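Local coordinates for hypothetical protein (Parabacteroides merdae, PDB 4OO3) that is of unknown function but, as a putative oxidoreductase with an NAD-binding Rossmann fold, probably catalyses a nicotinamide-dependent redox reaction, at residues F309-M321 and L328-P340. Residues are numbered along the deposited sequence; the frame is centred on the assembly and turned at random.
Sequences FPKGGGDTHFSVM and LVIRQGKEQNYQP
Y338 lays one face of its ring over the glycine run G313-G314: the G314 CA stands 4.0 Å from the ring centroid, 9° off the normal, a CH-pi contact. G314 has a backbone shape (phi 161°) that is open essentially to glycine, and the bare CA of each glycine lets the main chain lie close against the ring. The methyl CG2 of T316 meets the ring at its edge, 3.6 Å from Y338 CE1, while G333 backs the opposite face. Beside this, Q332 reaches over to the backbone of D315, just before strand 316-321, with CG anti to the backbone N (chi1 -177°) and the chain extended beyond it. Q332 NE2 gives a 2.9 Å hydrogen bond to D315 O, approaching from above the carbonyl plane. Glutamine's length suits this place: its amide adds one bond beyond the last backbone pair, H317-Q332. From there to M321-L328 the strands pair as an antiparallel hairpin. On one side F318 CE1 packs 3.9 Å from V329 CG1; on the other, S319, small enough for close quarters, sets OG 3.2 Å from I330 CG1. Within the mixed sheet of the C-terminal domain, strand 183-190 flanks 316-321, strand 341-346 flanks 328-332, and helix 155-164 covers the face bearing S319, M321 and I330.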
# COMPACT_ATOMS: atom_id res chain seq x y z
N PHE A 309 -19.61 -1.52 -7.06
CA PHE A 309 -20.51 -1.83 -5.96
C PHE A 309 -21.91 -1.28 -6.22
O PHE A 309 -22.06 -0.25 -6.88
CB PHE A 309 -19.97 -1.29 -4.62
CG PHE A 309 -19.47 0.14 -4.68
CD1 PHE A 309 -20.35 1.21 -4.63
CD2 PHE A 309 -18.11 0.40 -4.75
CE1 PHE A 309 -19.89 2.51 -4.67
CE2 PHE A 309 -17.64 1.70 -4.79
CZ PHE A 309 -18.53 2.76 -4.75
N PRO A 310 -22.95 -1.97 -5.71
CA PRO A 310 -24.29 -1.40 -5.79
C PRO A 310 -24.37 -0.06 -5.06
O PRO A 310 -23.63 0.14 -4.09
CB PRO A 310 -25.18 -2.46 -5.11
CG PRO A 310 -24.26 -3.35 -4.36
CD PRO A 310 -22.94 -3.30 -5.06
N LYS A 311 -25.22 0.85 -5.52
CA LYS A 311 -25.41 2.13 -4.85
C LYS A 311 -25.66 1.87 -3.36
O LYS A 311 -26.29 0.87 -3.00
CB LYS A 311 -26.59 2.90 -5.45
N GLY A 312 -25.16 2.76 -2.51
CA GLY A 312 -25.19 2.51 -1.06
C GLY A 312 -24.31 1.33 -0.68
O GLY A 312 -24.63 0.55 0.22
N GLY A 313 -23.20 1.19 -1.40
CA GLY A 313 -22.24 0.12 -1.18
C GLY A 313 -20.86 0.73 -1.09
O GLY A 313 -20.72 1.94 -0.90
N GLY A 314 -19.83 -0.10 -1.22
CA GLY A 314 -18.46 0.39 -1.18
C GLY A 314 -17.42 -0.68 -0.90
O GLY A 314 -17.74 -1.87 -0.81
N ASP A 315 -16.17 -0.24 -0.76
CA ASP A 315 -15.07 -1.13 -0.44
C ASP A 315 -15.21 -1.61 0.99
O ASP A 315 -15.48 -0.82 1.89
CB ASP A 315 -13.73 -0.41 -0.61
CG ASP A 315 -13.47 -0.01 -2.05
OD1 ASP A 315 -14.23 -0.42 -2.96
OD2 ASP A 315 -12.49 0.71 -2.29
N THR A 316 -15.03 -2.91 1.20
CA THR A 316 -15.16 -3.50 2.53
C THR A 316 -13.82 -4.01 3.07
O THR A 316 -12.88 -4.27 2.30
CB THR A 316 -16.19 -4.65 2.55
OG1 THR A 316 -15.74 -5.74 1.74
CG2 THR A 316 -17.53 -4.16 2.03
N HIS A 317 -13.74 -4.13 4.39
CA HIS A 317 -12.57 -4.71 5.05
C HIS A 317 -12.93 -5.30 6.40
O HIS A 317 -13.68 -4.69 7.17
CB HIS A 317 -11.45 -3.67 5.23
CG HIS A 317 -10.19 -4.24 5.81
ND1 HIS A 317 -9.23 -4.86 5.04
CD2 HIS A 317 -9.74 -4.31 7.08
CE1 HIS A 317 -8.24 -5.28 5.81
NE2 HIS A 317 -8.53 -4.95 7.06
N PHE A 318 -12.42 -6.50 6.66
CA PHE A 318 -12.59 -7.17 7.95
C PHE A 318 -11.26 -7.76 8.35
O PHE A 318 -10.56 -8.34 7.52
CB PHE A 318 -13.62 -8.30 7.88
CG PHE A 318 -13.57 -9.27 9.05
CD1 PHE A 318 -14.16 -8.94 10.26
CD2 PHE A 318 -12.94 -10.50 8.93
CE1 PHE A 318 -14.12 -9.82 11.32
CE2 PHE A 318 -12.89 -11.38 9.99
CZ PHE A 318 -13.49 -11.04 11.19
N SER A 319 -10.90 -7.60 9.63
CA SER A 319 -9.67 -8.18 10.15
C SER A 319 -9.79 -8.57 11.61
O SER A 319 -10.58 -7.98 12.37
CB SER A 319 -8.50 -7.22 9.96
OG SER A 319 -8.65 -6.07 10.77
N VAL A 320 -8.99 -9.56 11.99
CA VAL A 320 -8.89 -9.99 13.38
C VAL A 320 -7.42 -10.21 13.70
O VAL A 320 -6.67 -10.73 12.87
CB VAL A 320 -9.60 -11.33 13.62
CG1 VAL A 320 -9.78 -11.58 15.11
CG2 VAL A 320 -10.95 -11.36 12.91
N MSE A 321 -7.02 -9.82 14.90
CA MSE A 321 -5.73 -10.24 15.44
C MSE A 321 -6.01 -10.74 16.83
O MSE A 321 -6.55 -10.02 17.67
CB MSE A 321 -4.62 -9.19 15.33
CG MSE A 321 -4.94 -7.80 15.84
SE MSE A 321 -3.37 -6.64 15.48
CE MSE A 321 -2.12 -7.41 16.78
N LEU A 328 -8.73 -8.15 18.64
CA LEU A 328 -8.91 -6.80 18.11
C LEU A 328 -9.46 -6.91 16.69
O LEU A 328 -8.86 -7.56 15.84
CB LEU A 328 -7.58 -6.04 18.09
CG LEU A 328 -6.87 -5.94 19.43
CD1 LEU A 328 -5.50 -5.30 19.24
CD2 LEU A 328 -7.71 -5.17 20.43
N VAL A 329 -10.60 -6.28 16.45
CA VAL A 329 -11.39 -6.53 15.25
C VAL A 329 -11.71 -5.23 14.53
O VAL A 329 -12.19 -4.28 15.15
CB VAL A 329 -12.72 -7.25 15.61
CG1 VAL A 329 -13.63 -7.40 14.39
CG2 VAL A 329 -12.43 -8.61 16.23
N ILE A 330 -11.43 -5.19 13.23
CA ILE A 330 -11.87 -4.11 12.37
C ILE A 330 -13.07 -4.60 11.58
O ILE A 330 -13.03 -5.68 11.00
CB ILE A 330 -10.81 -3.69 11.34
CG1 ILE A 330 -9.49 -3.30 12.02
CG2 ILE A 330 -11.32 -2.55 10.48
CD1 ILE A 330 -9.57 -2.02 12.81
N ARG A 331 -14.13 -3.79 11.57
CA ARG A 331 -15.24 -3.98 10.65
C ARG A 331 -15.36 -2.75 9.78
O ARG A 331 -15.25 -1.62 10.27
CB ARG A 331 -16.53 -4.22 11.40
CG ARG A 331 -16.57 -5.53 12.17
CD ARG A 331 -17.79 -5.60 13.06
NE ARG A 331 -17.48 -6.23 14.34
CZ ARG A 331 -17.34 -7.54 14.53
NH1 ARG A 331 -17.51 -8.39 13.52
NH2 ARG A 331 -17.05 -8.00 15.73
N GLN A 332 -15.57 -2.98 8.49
CA GLN A 332 -15.77 -1.92 7.52
C GLN A 332 -16.73 -2.44 6.45
O GLN A 332 -16.32 -2.89 5.38
CB GLN A 332 -14.45 -1.49 6.91
CG GLN A 332 -14.57 -0.33 5.94
CD GLN A 332 -13.32 -0.13 5.14
OE1 GLN A 332 -12.26 0.17 5.68
NE2 GLN A 332 -13.42 -0.31 3.82
N GLY A 333 -18.02 -2.38 6.77
CA GLY A 333 -19.07 -2.85 5.88
C GLY A 333 -20.21 -1.86 5.87
O GLY A 333 -20.04 -0.72 6.29
N LYS A 334 -21.36 -2.31 5.37
CA LYS A 334 -22.59 -1.50 5.29
C LYS A 334 -22.91 -0.90 6.66
O LYS A 334 -23.12 0.30 6.79
CB LYS A 334 -23.77 -2.36 4.81
CG LYS A 334 -25.00 -1.59 4.34
CD LYS A 334 -25.02 -1.44 2.82
CE LYS A 334 -26.40 -1.13 2.28
NZ LYS A 334 -26.82 0.27 2.56
N GLU A 335 -22.92 -1.77 7.67
CA GLU A 335 -23.15 -1.41 9.06
C GLU A 335 -22.36 -0.18 9.52
O GLU A 335 -22.88 0.65 10.26
CB GLU A 335 -22.80 -2.59 9.96
CG GLU A 335 -23.86 -3.69 9.97
CD GLU A 335 -24.94 -3.44 11.00
OE1 GLU A 335 -25.06 -2.30 11.49
OE2 GLU A 335 -25.67 -4.40 11.34
N GLN A 336 -21.10 -0.08 9.08
CA GLN A 336 -20.22 1.00 9.52
C GLN A 336 -20.13 2.13 8.49
O GLN A 336 -19.26 2.99 8.59
CB GLN A 336 -18.81 0.46 9.80
CG GLN A 336 -18.75 -0.57 10.93
CD GLN A 336 -19.17 -1.96 10.49
OE1 GLN A 336 -18.98 -2.35 9.34
NE2 GLN A 336 -19.74 -2.72 11.41
N ASN A 337 -21.02 2.11 7.50
CA ASN A 337 -21.00 3.10 6.42
C ASN A 337 -19.68 3.06 5.64
O ASN A 337 -19.18 4.09 5.16
CB ASN A 337 -21.27 4.50 6.99
CG ASN A 337 -22.06 5.38 6.05
OD1 ASN A 337 -21.61 5.69 4.94
ND2 ASN A 337 -23.25 5.79 6.48
N TYR A 338 -19.12 1.86 5.53
CA TYR A 338 -17.85 1.61 4.83
C TYR A 338 -16.69 2.47 5.34
O TYR A 338 -15.77 2.79 4.59
CB TYR A 338 -18.06 1.73 3.31
CG TYR A 338 -19.16 0.80 2.84
CD1 TYR A 338 -18.93 -0.57 2.75
CD2 TYR A 338 -20.44 1.28 2.54
CE1 TYR A 338 -19.93 -1.44 2.34
CE2 TYR A 338 -21.44 0.41 2.13
CZ TYR A 338 -21.18 -0.94 2.03
OH TYR A 338 -22.16 -1.83 1.64
N GLN A 339 -16.75 2.81 6.63
CA GLN A 339 -15.67 3.48 7.34
C GLN A 339 -15.18 2.53 8.43
O GLN A 339 -15.99 2.03 9.21
CB GLN A 339 -16.17 4.78 7.97
CG GLN A 339 -15.38 5.21 9.20
CD GLN A 339 -15.64 6.64 9.60
OE1 GLN A 339 -16.26 6.91 10.63
NE2 GLN A 339 -15.15 7.58 8.80
N PRO A 340 -13.86 2.27 8.49
CA PRO A 340 -13.36 1.27 9.44
C PRO A 340 -13.63 1.62 10.91
O PRO A 340 -13.43 2.77 11.31
CB PRO A 340 -11.85 1.21 9.15
CG PRO A 340 -11.53 2.49 8.46
CD PRO A 340 -12.77 2.91 7.72